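Local coordinates for transcriptional repressor PadR (Bacillus cereus, PDB 6JYI), which probably binds DNA as a dimeric transcription factor of the PadR-like family and represses transcription, at residues D11-L16 and R51-E56; G15-K20 and Y25-V30; M104-G109 and V115-W120; E126-Y131 and A163-L168. All coordinates share one frame; numbering follows the deposited sequence.

Contact 1: D11-L16 and R51-E56; sequences DVVLGL and RQLENE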
loop_
_atom_site.group_PDB
_atom_site.type_symbol
_atom_site.label_atom_id
_atom_site.label_comp_id
_atom_site.label_asym_id
_atom_site.label_seq_id
_atom_site.Cartn_x
_atom_site.Cartn_y
_atom_site.Cartn_z
ATOM N N ASP A 11 -4.271 -16.397 0.253
ATOM C CA ASP A 11 -4.986 -16.359 -1.061
ATOM C C ASP A 11 -4.171 -15.829 -2.192
ATOM O O ASP A 11 -4.439 -16.182 -3.342
ATOM C CB ASP A 11 -6.279 -15.587 -0.927
ATOM C CG ASP A 11 -7.073 -16.095 0.184
ATOM O OD1 ASP A 11 -7.409 -17.280 0.115
ATOM O OD2 ASP A 11 -7.338 -15.353 1.158
ATOM N N VAL A 12 -3.145 -15.024 -1.893
ATOM C CA VAL A 12 -2.197 -14.659 -2.922
ATOM C C VAL A 12 -1.540 -15.926 -3.481
ATOM O O VAL A 12 -1.476 -16.120 -4.708
ATOM C CB VAL A 12 -1.072 -13.695 -2.432
ATOM C CG1 VAL A 12 -0.085 -13.467 -3.537
ATOM C CG2 VAL A 12 -1.625 -12.343 -1.895
ATOM N N VAL A 13 -1.074 -16.788 -2.576
ATOM C CA VAL A 13 -0.425 -18.038 -2.958
ATOM C C VAL A 13 -1.398 -18.978 -3.625
ATOM O O VAL A 13 -1.107 -19.504 -4.686
ATOM C CB VAL A 13 0.250 -18.715 -1.737
ATOM C CG1 VAL A 13 0.763 -20.103 -2.103
ATOM C CG2 VAL A 13 1.386 -17.792 -1.212
ATOM N N LEU A 14 -2.579 -19.175 -3.035
ATOM C CA LEU A 14 -3.584 -20.079 -3.652
ATOM C C LEU A 14 -3.993 -19.603 -5.004
ATOM O O LEU A 14 -4.088 -20.401 -5.974
ATOM C CB LEU A 14 -4.814 -20.247 -2.751
ATOM C CG LEU A 14 -4.500 -20.967 -1.434
ATOM C CD1 LEU A 14 -5.690 -20.861 -0.415
ATOM C CD2 LEU A 14 -4.203 -22.440 -1.704
ATOM N N GLY A 15 -4.234 -18.300 -5.128
ATOM C CA GLY A 15 -4.543 -17.784 -6.447
ATOM C C GLY A 15 -3.498 -18.013 -7.497
ATOM O O GLY A 15 -3.814 -18.339 -8.654
ATOM N N LEU A 16 -2.244 -17.852 -7.135
ATOM C CA LEU A 16 -1.166 -18.102 -8.079
ATOM C C LEU A 16 -1.178 -19.549 -8.570
ATOM O O LEU A 16 -1.103 -19.825 -9.780
ATOM C CB LEU A 16 0.171 -17.781 -7.416
ATOM C CG LEU A 16 0.560 -16.308 -7.356
ATOM C CD1 LEU A 16 1.915 -16.162 -6.588
ATOM C CD2 LEU A 16 0.657 -15.709 -8.770
ATOM N N ARG A 51 4.228 -23.838 3.685
ATOM C CA ARG A 51 4.314 -24.972 4.615
ATOM C C ARG A 51 2.985 -25.130 5.367
ATOM O O ARG A 51 2.518 -26.244 5.590
ATOM C CB ARG A 51 5.484 -24.782 5.596
ATOM C CG ARG A 51 5.508 -25.750 6.805
ATOM C CD ARG A 51 5.262 -27.260 6.481
ATOM N NE ARG A 51 6.029 -27.795 5.350
ATOM C CZ ARG A 51 7.356 -27.970 5.337
ATOM N NH1 ARG A 51 8.104 -27.618 6.387
ATOM N NH2 ARG A 51 7.951 -28.481 4.253
ATOM N N GLN A 52 2.365 -24.014 5.723
ATOM C CA GLN A 52 1.099 -24.055 6.451
ATOM C C GLN A 52 -0.032 -24.592 5.559
ATOM O O GLN A 52 -0.865 -25.427 5.982
ATOM C CB GLN A 52 0.742 -22.673 6.982
ATOM C CG GLN A 52 -0.570 -22.656 7.840
ATOM C CD GLN A 52 -0.524 -23.636 8.996
ATOM O OE1 GLN A 52 0.526 -23.823 9.626
ATOM N NE2 GLN A 52 -1.666 -24.277 9.294
ATOM N N LEU A 53 -0.040 -24.125 4.322
ATOM C CA LEU A 53 -1.049 -24.556 3.358
ATOM C C LEU A 53 -0.862 -26.061 3.099
ATOM O O LEU A 53 -1.837 -26.794 2.972
ATOM C CB LEU A 53 -0.960 -23.729 2.074
ATOM C CG LEU A 53 -1.413 -22.275 2.207
ATOM C CD1 LEU A 53 -1.018 -21.520 0.953
ATOM C CD2 LEU A 53 -2.965 -22.162 2.461
ATOM N N GLU A 54 0.366 -26.530 3.056
ATOM C CA GLU A 54 0.598 -27.965 2.855
ATOM C C GLU A 54 0.131 -28.728 4.092
ATOM O O GLU A 54 -0.494 -29.786 4.000
ATOM C CB GLU A 54 2.067 -28.266 2.743
ATOM C CG GLU A 54 2.780 -27.719 1.554
ATOM C CD GLU A 54 4.261 -28.033 1.691
ATOM O OE1 GLU A 54 4.598 -29.228 1.584
ATOM O OE2 GLU A 54 5.042 -27.093 1.970
ATOM N N ASN A 55 0.478 -28.201 5.263
ATOM C CA ASN A 55 0.090 -28.874 6.519
ATOM C C ASN A 55 -1.431 -29.024 6.609
ATOM O O ASN A 55 -1.937 -29.981 7.204
ATOM C CB ASN A 55 0.575 -28.085 7.738
ATOM C CG ASN A 55 2.061 -28.233 7.989
ATOM O OD1 ASN A 55 2.598 -27.602 8.908
ATOM N ND2 ASN A 55 2.733 -29.072 7.209
ATOM N N GLU A 56 -2.155 -28.057 6.078
ATOM C CA GLU A 56 -3.635 -28.101 6.107
ATOM C C GLU A 56 -4.260 -28.829 4.939
ATOM O O GLU A 56 -5.477 -28.934 4.878
ATOM C CB GLU A 56 -4.243 -26.697 6.110
ATOM C CG GLU A 56 -3.909 -25.851 7.306
ATOM C CD GLU A 56 -4.493 -24.457 7.190
ATOM O OE1 GLU A 56 -5.465 -24.276 6.419
ATOM O OE2 GLU A 56 -3.983 -23.543 7.864
#

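Contact 2: G15-K20 and Y25-V30; sequences GLLMQK and YDIKIV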
loop_
_atom_site.group_PDB
_atom_site.type_symbol
_atom_site.label_atom_id
_atom_site.label_comp_id
_atom_site.label_asym_id
_atom_site.label_seq_id
_atom_site.Cartn_x
_atom_site.Cartn_y
_atom_site.Cartn_z
ATOM N N GLY A 15 -4.234 -18.300 -5.128
ATOM C CA GLY A 15 -4.543 -17.784 -6.447
ATOM C C GLY A 15 -3.498 -18.013 -7.497
ATOM O O GLY A 15 -3.814 -18.339 -8.654
ATOM N N LEU A 16 -2.244 -17.852 -7.135
ATOM C CA LEU A 16 -1.166 -18.102 -8.079
ATOM C C LEU A 16 -1.178 -19.549 -8.570
ATOM O O LEU A 16 -1.103 -19.825 -9.780
ATOM C CB LEU A 16 0.171 -17.781 -7.416
ATOM C CG LEU A 16 0.560 -16.308 -7.356
ATOM C CD1 LEU A 16 1.915 -16.162 -6.588
ATOM C CD2 LEU A 16 0.657 -15.709 -8.770
ATOM N N LEU A 17 -1.396 -20.464 -7.632
ATOM C CA LEU A 17 -1.408 -21.900 -7.927
ATOM C C LEU A 17 -2.653 -22.372 -8.702
ATOM O O LEU A 17 -2.630 -23.413 -9.331
ATOM C CB LEU A 17 -1.216 -22.693 -6.622
ATOM C CG LEU A 17 0.141 -22.499 -5.958
ATOM C CD1 LEU A 17 0.243 -23.232 -4.583
ATOM C CD2 LEU A 17 1.255 -22.967 -6.894
HETATM N N MSE A 18 -3.703 -21.566 -8.696
HETATM C CA MSE A 18 -4.907 -21.842 -9.487
HETATM C C MSE A 18 -4.654 -22.139 -10.970
HETATM O O MSE A 18 -5.235 -23.065 -11.498
HETATM C CB MSE A 18 -5.943 -20.702 -9.342
HETATM C CG MSE A 18 -6.613 -20.682 -8.035
HETATM SE SE MSE A 18 -7.872 -22.175 -7.831
HETATM C CE MSE A 18 -9.129 -21.738 -9.227
ATOM N N GLN A 19 -3.780 -21.401 -11.644
ATOM C CA GLN A 19 -3.504 -21.741 -13.061
ATOM C C GLN A 19 -2.660 -22.985 -13.257
ATOM O O GLN A 19 -3.004 -23.874 -14.055
ATOM C CB GLN A 19 -2.792 -20.612 -13.776
ATOM C CG GLN A 19 -2.517 -20.957 -15.208
ATOM C CD GLN A 19 -2.347 -19.740 -16.078
ATOM O OE1 GLN A 19 -3.277 -18.941 -16.242
ATOM N NE2 GLN A 19 -1.157 -19.596 -16.663
ATOM N N LYS A 20 -1.499 -23.018 -12.604
ATOM C CA LYS A 20 -0.713 -24.244 -12.629
ATOM C C LYS A 20 0.265 -24.326 -11.492
ATOM O O LYS A 20 0.520 -23.335 -10.794
ATOM C CB LYS A 20 -0.001 -24.444 -13.974
ATOM C CG LYS A 20 1.306 -23.676 -14.109
ATOM C CD LYS A 20 1.774 -23.626 -15.553
ATOM C CE LYS A 20 2.697 -22.430 -15.782
ATOM N NZ LYS A 20 1.958 -21.136 -15.581
ATOM N N TYR A 25 10.714 -21.248 -6.253
ATOM C CA TYR A 25 11.496 -20.236 -6.962
ATOM C C TYR A 25 10.547 -19.298 -7.726
ATOM O O TYR A 25 10.598 -18.064 -7.602
ATOM C CB TYR A 25 12.422 -20.928 -7.942
ATOM C CG TYR A 25 13.301 -20.041 -8.780
ATOM C CD1 TYR A 25 14.277 -19.254 -8.201
ATOM C CD2 TYR A 25 13.196 -20.037 -10.165
ATOM C CE1 TYR A 25 15.106 -18.455 -8.971
ATOM C CE2 TYR A 25 14.024 -19.249 -10.949
ATOM C CZ TYR A 25 14.979 -18.466 -10.349
ATOM O OH TYR A 25 15.814 -17.675 -11.110
ATOM N N ASP A 26 9.667 -19.918 -8.500
ATOM C CA ASP A 26 8.756 -19.175 -9.339
ATOM C C ASP A 26 7.720 -18.347 -8.545
ATOM O O ASP A 26 7.426 -17.208 -8.926
ATOM C CB ASP A 26 8.089 -20.097 -10.356
ATOM C CG ASP A 26 8.952 -20.305 -11.635
ATOM O OD1 ASP A 26 10.017 -19.666 -11.818
ATOM O OD2 ASP A 26 8.538 -21.066 -12.498
ATOM N N ILE A 27 7.201 -18.894 -7.453
ATOM C CA ILE A 27 6.317 -18.146 -6.611
ATOM C C ILE A 27 7.006 -16.874 -6.099
ATOM O O ILE A 27 6.420 -15.777 -6.173
ATOM C CB ILE A 27 5.827 -18.994 -5.425
ATOM C CG1 ILE A 27 4.927 -20.102 -5.969
ATOM C CG2 ILE A 27 5.097 -18.113 -4.430
ATOM C CD1 ILE A 27 4.564 -21.151 -4.927
ATOM N N LYS A 28 8.238 -17.011 -5.611
ATOM C CA LYS A 28 8.992 -15.859 -5.170
ATOM C C LYS A 28 9.191 -14.802 -6.280
ATOM O O LYS A 28 9.072 -13.600 -6.043
ATOM C CB LYS A 28 10.343 -16.271 -4.569
ATOM C CG LYS A 28 10.184 -16.794 -3.115
ATOM C CD LYS A 28 11.447 -17.372 -2.503
ATOM C CE LYS A 28 12.521 -16.374 -2.333
ATOM N NZ LYS A 28 13.695 -16.946 -1.637
ATOM N N ILE A 29 9.526 -15.236 -7.480
ATOM C CA ILE A 29 9.802 -14.257 -8.535
ATOM C C ILE A 29 8.501 -13.540 -8.898
ATOM O O ILE A 29 8.514 -12.330 -9.032
ATOM C CB ILE A 29 10.483 -14.868 -9.762
ATOM C CG1 ILE A 29 11.722 -15.684 -9.348
ATOM C CG2 ILE A 29 10.921 -13.754 -10.740
ATOM C CD1 ILE A 29 13.032 -14.894 -9.183
ATOM N N VAL A 30 7.383 -14.257 -9.021
ATOM C CA VAL A 30 6.097 -13.579 -9.336
ATOM C C VAL A 30 5.762 -12.557 -8.264
ATOM O O VAL A 30 5.322 -11.451 -8.555
ATOM C CB VAL A 30 4.879 -14.501 -9.506
ATOM C CG1 VAL A 30 3.719 -13.654 -10.136
ATOM C CG2 VAL A 30 5.188 -15.596 -10.447
#

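Contact 3: M104-G109 and V115-W120; sequences MRMYFG and VTIKKW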
loop_
_atom_site.group_PDB
_atom_site.type_symbol
_atom_site.label_atom_id
_atom_site.label_comp_id
_atom_site.label_asym_id
_atom_site.label_seq_id
_atom_site.Cartn_x
_atom_site.Cartn_y
_atom_site.Cartn_z
HETATM N N MSE A 104 5.263 10.550 4.557
HETATM C CA MSE A 104 5.384 11.003 5.949
HETATM C C MSE A 104 6.592 11.931 6.106
HETATM O O MSE A 104 6.528 12.900 6.861
HETATM C CB MSE A 104 5.518 9.794 6.873
HETATM C CG MSE A 104 5.478 10.111 8.336
HETATM SE SE MSE A 104 3.732 10.802 8.920
HETATM C CE MSE A 104 2.674 9.222 8.650
ATOM N N ARG A 105 7.664 11.666 5.358
ATOM C CA ARG A 105 8.837 12.565 5.359
ATOM C C ARG A 105 8.424 13.933 4.825
ATOM O O ARG A 105 8.808 14.962 5.397
ATOM C CB ARG A 105 9.980 12.037 4.512
ATOM C CG ARG A 105 10.523 10.660 4.882
ATOM C CD ARG A 105 11.127 10.550 6.282
ATOM N NE ARG A 105 11.587 9.166 6.487
ATOM C CZ ARG A 105 12.846 8.744 6.546
ATOM N NH1 ARG A 105 13.882 9.583 6.458
ATOM N NH2 ARG A 105 13.078 7.442 6.710
HETATM N N MSE A 106 7.632 13.940 3.746
HETATM C CA MSE A 106 7.116 15.191 3.214
HETATM C C MSE A 106 6.212 15.863 4.248
HETATM O O MSE A 106 6.301 17.072 4.451
HETATM C CB MSE A 106 6.338 15.004 1.923
HETATM C CG MSE A 106 7.126 14.432 0.789
HETATM SE SE MSE A 106 8.570 15.570 0.192
HETATM C CE MSE A 106 10.052 14.559 0.941
ATOM N N TYR A 107 5.388 15.080 4.945
ATOM C CA TYR A 107 4.517 15.650 5.963
ATOM C C TYR A 107 5.329 16.375 7.072
ATOM O O TYR A 107 4.952 17.449 7.536
ATOM C CB TYR A 107 3.571 14.594 6.544
ATOM C CG TYR A 107 2.546 15.205 7.444
ATOM C CD1 TYR A 107 1.414 15.851 6.924
ATOM C CD2 TYR A 107 2.734 15.222 8.814
ATOM C CE1 TYR A 107 0.490 16.472 7.783
ATOM C CE2 TYR A 107 1.844 15.827 9.648
ATOM C CZ TYR A 107 0.709 16.421 9.137
ATOM O OH TYR A 107 -0.163 17.009 10.013
ATOM N N PHE A 108 6.456 15.788 7.452
ATOM C CA PHE A 108 7.330 16.351 8.456
ATOM C C PHE A 108 8.467 17.141 7.812
ATOM O O PHE A 108 9.508 17.399 8.444
ATOM C CB PHE A 108 7.910 15.233 9.333
ATOM C CG PHE A 108 6.907 14.533 10.166
ATOM C CD1 PHE A 108 5.974 15.245 10.898
ATOM C CD2 PHE A 108 6.895 13.141 10.233
ATOM C CE1 PHE A 108 5.029 14.601 11.653
ATOM C CE2 PHE A 108 5.975 12.496 11.007
ATOM C CZ PHE A 108 5.031 13.223 11.721
ATOM N N GLY A 109 8.267 17.560 6.564
ATOM C CA GLY A 109 9.317 18.219 5.791
ATOM C C GLY A 109 9.875 19.505 6.380
ATOM O O GLY A 109 11.025 19.890 6.129
ATOM N N VAL A 115 17.616 21.052 0.423
ATOM C CA VAL A 115 18.487 20.084 -0.253
ATOM C C VAL A 115 17.923 18.668 -0.053
ATOM O O VAL A 115 17.692 17.951 -1.022
ATOM C CB VAL A 115 19.971 20.164 0.244
ATOM C CG1 VAL A 115 20.865 19.143 -0.482
ATOM C CG2 VAL A 115 20.523 21.562 0.048
ATOM N N THR A 116 17.662 18.297 1.199
ATOM C CA THR A 116 17.268 16.932 1.547
ATOM C C THR A 116 15.908 16.571 0.967
ATOM O O THR A 116 15.735 15.473 0.478
ATOM C CB THR A 116 17.252 16.728 3.080
ATOM O OG1 THR A 116 18.590 16.872 3.581
ATOM C CG2 THR A 116 16.681 15.338 3.459
ATOM N N ILE A 117 14.952 17.498 1.037
ATOM C CA ILE A 117 13.626 17.326 0.418
ATOM C C ILE A 117 13.730 17.130 -1.093
ATOM O O ILE A 117 13.096 16.233 -1.663
ATOM C CB ILE A 117 12.729 18.572 0.666
ATOM C CG1 ILE A 117 12.407 18.727 2.157
ATOM C CG2 ILE A 117 11.465 18.508 -0.152
ATOM C CD1 ILE A 117 11.742 17.531 2.737
ATOM N N LYS A 118 14.537 17.967 -1.742
ATOM C CA LYS A 118 14.752 17.858 -3.186
ATOM C C LYS A 118 15.291 16.486 -3.550
ATOM O O LYS A 118 14.852 15.882 -4.546
ATOM C CB LYS A 118 15.732 18.948 -3.685
ATOM N N LYS A 119 16.249 15.999 -2.752
ATOM C CA LYS A 119 16.867 14.667 -2.985
ATOM C C LYS A 119 15.855 13.560 -2.853
ATOM O O LYS A 119 15.789 12.644 -3.685
ATOM C CB LYS A 119 18.009 14.393 -1.991
ATOM C CG LYS A 119 18.703 13.012 -2.140
ATOM C CD LYS A 119 19.281 12.828 -3.544
ATOM C CE LYS A 119 20.432 11.788 -3.633
ATOM N NZ LYS A 119 19.916 10.433 -4.077
ATOM N N TRP A 120 15.092 13.607 -1.769
ATOM C CA TRP A 120 14.058 12.606 -1.546
ATOM C C TRP A 120 13.048 12.568 -2.677
ATOM O O TRP A 120 12.649 11.480 -3.130
ATOM C CB TRP A 120 13.356 12.886 -0.219
ATOM C CG TRP A 120 14.136 12.452 0.966
ATOM C CD1 TRP A 120 15.130 11.513 1.003
ATOM C CD2 TRP A 120 13.946 12.881 2.312
ATOM N NE1 TRP A 120 15.567 11.342 2.287
ATOM C CE2 TRP A 120 14.858 12.167 3.112
ATOM C CE3 TRP A 120 13.082 13.790 2.921
ATOM C CZ2 TRP A 120 14.950 12.351 4.502
ATOM C CZ3 TRP A 120 13.175 13.972 4.289
ATOM C CH2 TRP A 120 14.104 13.248 5.064
#

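Contact 4: E126-Y131 and A163-L168; sequences ERKEAY and AQVETL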
loop_
_atom_site.group_PDB
_atom_site.type_symbol
_atom_site.label_atom_id
_atom_site.label_comp_id
_atom_site.label_asym_id
_atom_site.label_seq_id
_atom_site.Cartn_x
_atom_site.Cartn_y
_atom_site.Cartn_z
ATOM N N GLU A 126 12.634 8.751 -9.476
ATOM C CA GLU A 126 13.463 7.742 -10.154
ATOM C C GLU A 126 12.917 6.338 -9.879
ATOM O O GLU A 126 12.796 5.521 -10.801
ATOM C CB GLU A 126 14.942 7.877 -9.738
ATOM N N ARG A 127 12.560 6.087 -8.619
ATOM C CA ARG A 127 11.949 4.831 -8.186
ATOM C C ARG A 127 10.666 4.494 -8.939
ATOM O O ARG A 127 10.560 3.420 -9.501
ATOM C CB ARG A 127 11.635 4.869 -6.691
ATOM C CG ARG A 127 12.850 4.667 -5.800
ATOM C CD ARG A 127 12.480 4.690 -4.317
ATOM N NE ARG A 127 13.540 5.322 -3.526
ATOM C CZ ARG A 127 13.651 5.256 -2.199
ATOM N NH1 ARG A 127 12.753 4.587 -1.449
ATOM N NH2 ARG A 127 14.664 5.879 -1.614
ATOM N N LYS A 128 9.707 5.417 -8.957
ATOM C CA LYS A 128 8.416 5.166 -9.610
ATOM C C LYS A 128 8.580 4.997 -11.121
ATOM O O LYS A 128 7.910 4.153 -11.724
ATOM C CB LYS A 128 7.374 6.245 -9.259
ATOM C CG LYS A 128 6.976 6.284 -7.747
ATOM C CD LYS A 128 5.849 5.345 -7.445
ATOM C CE LYS A 128 5.744 4.933 -5.959
ATOM N NZ LYS A 128 5.383 6.045 -5.041
ATOM N N GLU A 129 9.491 5.770 -11.720
ATOM C CA GLU A 129 9.814 5.634 -13.147
ATOM C C GLU A 129 10.329 4.221 -13.474
ATOM O O GLU A 129 9.893 3.609 -14.454
ATOM C CB GLU A 129 10.804 6.734 -13.605
ATOM C CG GLU A 129 10.105 8.082 -13.897
ATOM C CD GLU A 129 11.020 9.238 -14.315
ATOM O OE1 GLU A 129 12.274 9.142 -14.223
ATOM O OE2 GLU A 129 10.464 10.285 -14.719
ATOM N N ALA A 130 11.233 3.705 -12.640
ATOM C CA ALA A 130 11.755 2.335 -12.789
ATOM C C ALA A 130 10.636 1.271 -12.681
ATOM O O ALA A 130 10.526 0.405 -13.565
ATOM C CB ALA A 130 12.850 2.070 -11.766
ATOM N N TYR A 131 9.800 1.376 -11.644
ATOM C CA TYR A 131 8.642 0.457 -11.446
ATOM C C TYR A 131 7.737 0.438 -12.668
ATOM O O TYR A 131 7.269 -0.626 -13.100
ATOM C CB TYR A 131 7.729 0.868 -10.301
ATOM C CG TYR A 131 8.283 0.950 -8.894
ATOM C CD1 TYR A 131 9.380 0.207 -8.473
ATOM C CD2 TYR A 131 7.636 1.755 -7.958
ATOM C CE1 TYR A 131 9.852 0.316 -7.145
ATOM C CE2 TYR A 131 8.087 1.879 -6.650
ATOM C CZ TYR A 131 9.196 1.170 -6.244
ATOM O OH TYR A 131 9.605 1.323 -4.926
ATOM N N ALA A 163 0.928 9.275 -12.416
ATOM C CA ALA A 163 0.326 10.495 -11.912
ATOM C C ALA A 163 1.137 10.963 -10.724
ATOM O O ALA A 163 1.384 12.166 -10.577
ATOM C CB ALA A 163 -1.122 10.258 -11.537
ATOM N N GLN A 164 1.600 10.026 -9.896
ATOM C CA GLN A 164 2.523 10.388 -8.792
ATOM C C GLN A 164 3.800 11.038 -9.309
ATOM O O GLN A 164 4.214 12.054 -8.790
ATOM C CB GLN A 164 2.898 9.175 -7.960
ATOM C CG GLN A 164 1.730 8.635 -7.147
ATOM C CD GLN A 164 1.990 7.249 -6.639
ATOM O OE1 GLN A 164 3.138 6.887 -6.393
ATOM N NE2 GLN A 164 0.946 6.442 -6.521
ATOM N N VAL A 165 4.415 10.426 -10.330
ATOM C CA VAL A 165 5.617 11.002 -10.967
ATOM C C VAL A 165 5.388 12.430 -11.480
ATOM O O VAL A 165 6.175 13.332 -11.171
ATOM C CB VAL A 165 6.153 10.086 -12.086
ATOM C CG1 VAL A 165 7.238 10.799 -12.915
ATOM C CG2 VAL A 165 6.689 8.774 -11.465
ATOM N N GLU A 166 4.330 12.621 -12.273
ATOM C CA GLU A 166 3.987 13.946 -12.836
ATOM C C GLU A 166 3.870 14.976 -11.715
ATOM O O GLU A 166 4.483 16.040 -11.774
ATOM C CB GLU A 166 2.666 13.914 -13.622
ATOM C CG GLU A 166 2.673 13.085 -14.930
ATOM N N THR A 167 3.124 14.621 -10.672
ATOM C CA THR A 167 2.904 15.520 -9.549
ATOM C C THR A 167 4.222 15.894 -8.891
ATOM O O THR A 167 4.481 17.062 -8.653
ATOM C CB THR A 167 1.962 14.907 -8.503
ATOM O OG1 THR A 167 0.654 14.775 -9.059
ATOM C CG2 THR A 167 1.873 15.783 -7.264
ATOM N N LEU A 168 5.081 14.914 -8.661
ATOM C CA LEU A 168 6.345 15.166 -7.990
ATOM C C LEU A 168 7.289 16.020 -8.812
ATOM O O LEU A 168 7.945 16.909 -8.259
ATOM C CB LEU A 168 7.023 13.859 -7.554
ATOM C CG LEU A 168 6.320 13.138 -6.402
ATOM C CD1 LEU A 168 6.967 11.775 -6.174
ATOM C CD2 LEU A 168 6.318 13.951 -5.104
#

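Contact 1: D11-L16 and R51-E56
L53 holds its CG away from its own carbonyl carbon (chi1 -70°), which drives the isobutyl group across to helix 8-19, while V13 turns CG1 anti to the backbone N (chi1 172°) to meet it. The two methyls of L53 divide the work. CD1 goes to V13, with V13 CG1 at 3.8 Å from L53 CD1 and V13 CB a little farther off; CD2 goes to the next residue along the helix, L14, whose CD1 lies 4.2 Å from L53 CD2. L53 thus points its fork at two consecutive side chains, and both pairs meet at a slant. The backbones stay well apart, the nearest CA atoms being those of L14 and L53 at 8.7 Å.

Around this small apolar spot the core of the winged helix-turn-helix domain closes in. I59 of strand 59-64 touches both L14 and L53, and E84 of helix 79-89 lies against L14. Polar groups lie at the border: Q52 NE2 donates to E56 OE2 over 2.8 Å, meeting the anti lone pair of that oxygen, and E56 OE1 reaches over to R10 of helix 8-19 in a salt bridge. Only methyl and methine carbons meet between 11-16 and 51-56, so the patch of V13, L14 and L53 is held by dispersion and the exclusion of water, while the R10-E56 ion pair fastens the two helices alongside it.

Contact 2: G15-K20 and Y25-V30
This is a purely apolar contact between two successive helices of the N-terminal domain, 8-19 and 24-35, just either side of the short turn that links them. The segments are inclined at 122° between their N-to-C directions, and their axes come no closer than 11.5 Å, so leucine, isoleucine and valine side chains have to bridge the gap. L16 points into it and uses both methyls. Its CD2 lies 3.9 Å from V30 CG1, the two side chains sliding past each other in opposite senses, and its CD1 is 4.3 Å from I27 CG2. One residue on, L17 CD2 approaches I27 CD1, also at 4.3 Å. I27 therefore receives a leucine on each of its two methyls, L16 at CG2 and L17 at CD1. V30 presents CG1 because that branch stands anti to the backbone N (chi1 -168°).

In the winged helix-turn-helix fold of PadR-like proteins these are the first two helices of the domain, and the apolar core they build is shared with other parts of it. I46 and L50 of helix 46-55 also touch I27, and Y75 of strand 72-77 in the wing touches both L17 and I27. V30 also meets W142, at the end of the long helix 114-142, and Y107 of the second subunit. At the end of helix 8-19, Q19 OE1 accepts a hydrogen bond from R143 NH2.

Contact 3: M104-G109 and V115-W120
R105, M106 and W120 form the tightly packed part of this contact: the arginine chain lies over one face of the indole, with R105 CB 3.7 Å from W120 CZ3 and CG above the rim of the ring. A bend at chi2 (-62°) carries the arginine onward past the six-membered ring until R105 NH1 stands 3.6 Å from W120 CZ2. The guanidinium and ring planes are nearly perpendicular, 87° apart, so the two groups do not stack flat. T116 CG2 covers the opposite face of the indole from within its own helix.

M106, a selenomethionine, fills the angle between ring and isoleucine. Its CE comes to the indole edge, near the ring plane, at 3.7 Å from W120 CE3, and the same methyl is 3.9 Å from I117 CD1. Contacts thin out beyond the end of helix 101-107, where G109 CA merely rests 4.0 Å from I117 CD1. On the exposed side K119 takes no part and pairs with D123 in a salt bridge.

The polar end of R105 is engaged by D101 through NE and by T91 O of the second subunit through NH1. V93 of that subunit packs on W120, and its I152 on M106. The whole is a helical hairpin: a short helix folds back, through residues 108-113, on the start of the long helix 114-142 in the C-terminal dimerisation region of a PadR-like regulator.

Contact 4: E126-Y131 and A163-L168
K128 and V165 bring the two long helices together, K128 CB lying 3.4 Å from V165 CG2, tighter than usual for two carbons. V165 spreads its branches over two residues of helix 114-142: CG2 sits against K128, while CG1 reaches E129, whose OE2 is 3.7 Å from V165 CG1. E129 extends beyond CG and crosses the valine at about a right angle, its carboxylate going on to a salt bridge with K169.

The lysine is folded. Bends at chi2 (-88°) and chi4 curl its chain so that CD and CE both run beside the amide oxygen of Q164, each 3.3 Å from Q164 OE1. K128 NZ then donates to Q164 OE1 at 2.8 Å, approaching close to the line of the C=O bond (162°). Q164 does the opposite, staying extended beyond CG to bring its oxygen to the ammonium group.

The segments run roughly antiparallel, 152° between their directions, with axes 9.5 Å apart, and 163-168 falls in a predicted coiled coil. Across the dimer A163 packs on its counterpart, A163 of the second subunit. K128 NZ also makes salt bridges with E124 and with D96 of the second subunit, so a neutral amide and two carboxylates share one ammonium group; that surrounding probably stabilises its positive charge and ties the helix pair to the dimer interface.

Contacts 1 and 2 lie in the N-terminal winged helix-turn-helix domain, their centres 10 Å apart. They share helix 8-19 and residues G15 and L16, and bring helices 46-55 and 24-35 against it. Contacts 3 and 4 follow later in the chain and lie on the other side of its centre, 15 Å apart between centres and joined by helix 114-142, which meets helix 101-107 in one and helix 148-175 in the other. Contacts 1 and 3 are the farthest apart, 40 Å between centres. All four adjoin the second subunit, so the likely DNA-binding domain and the C-terminal helices are both built into the dimer.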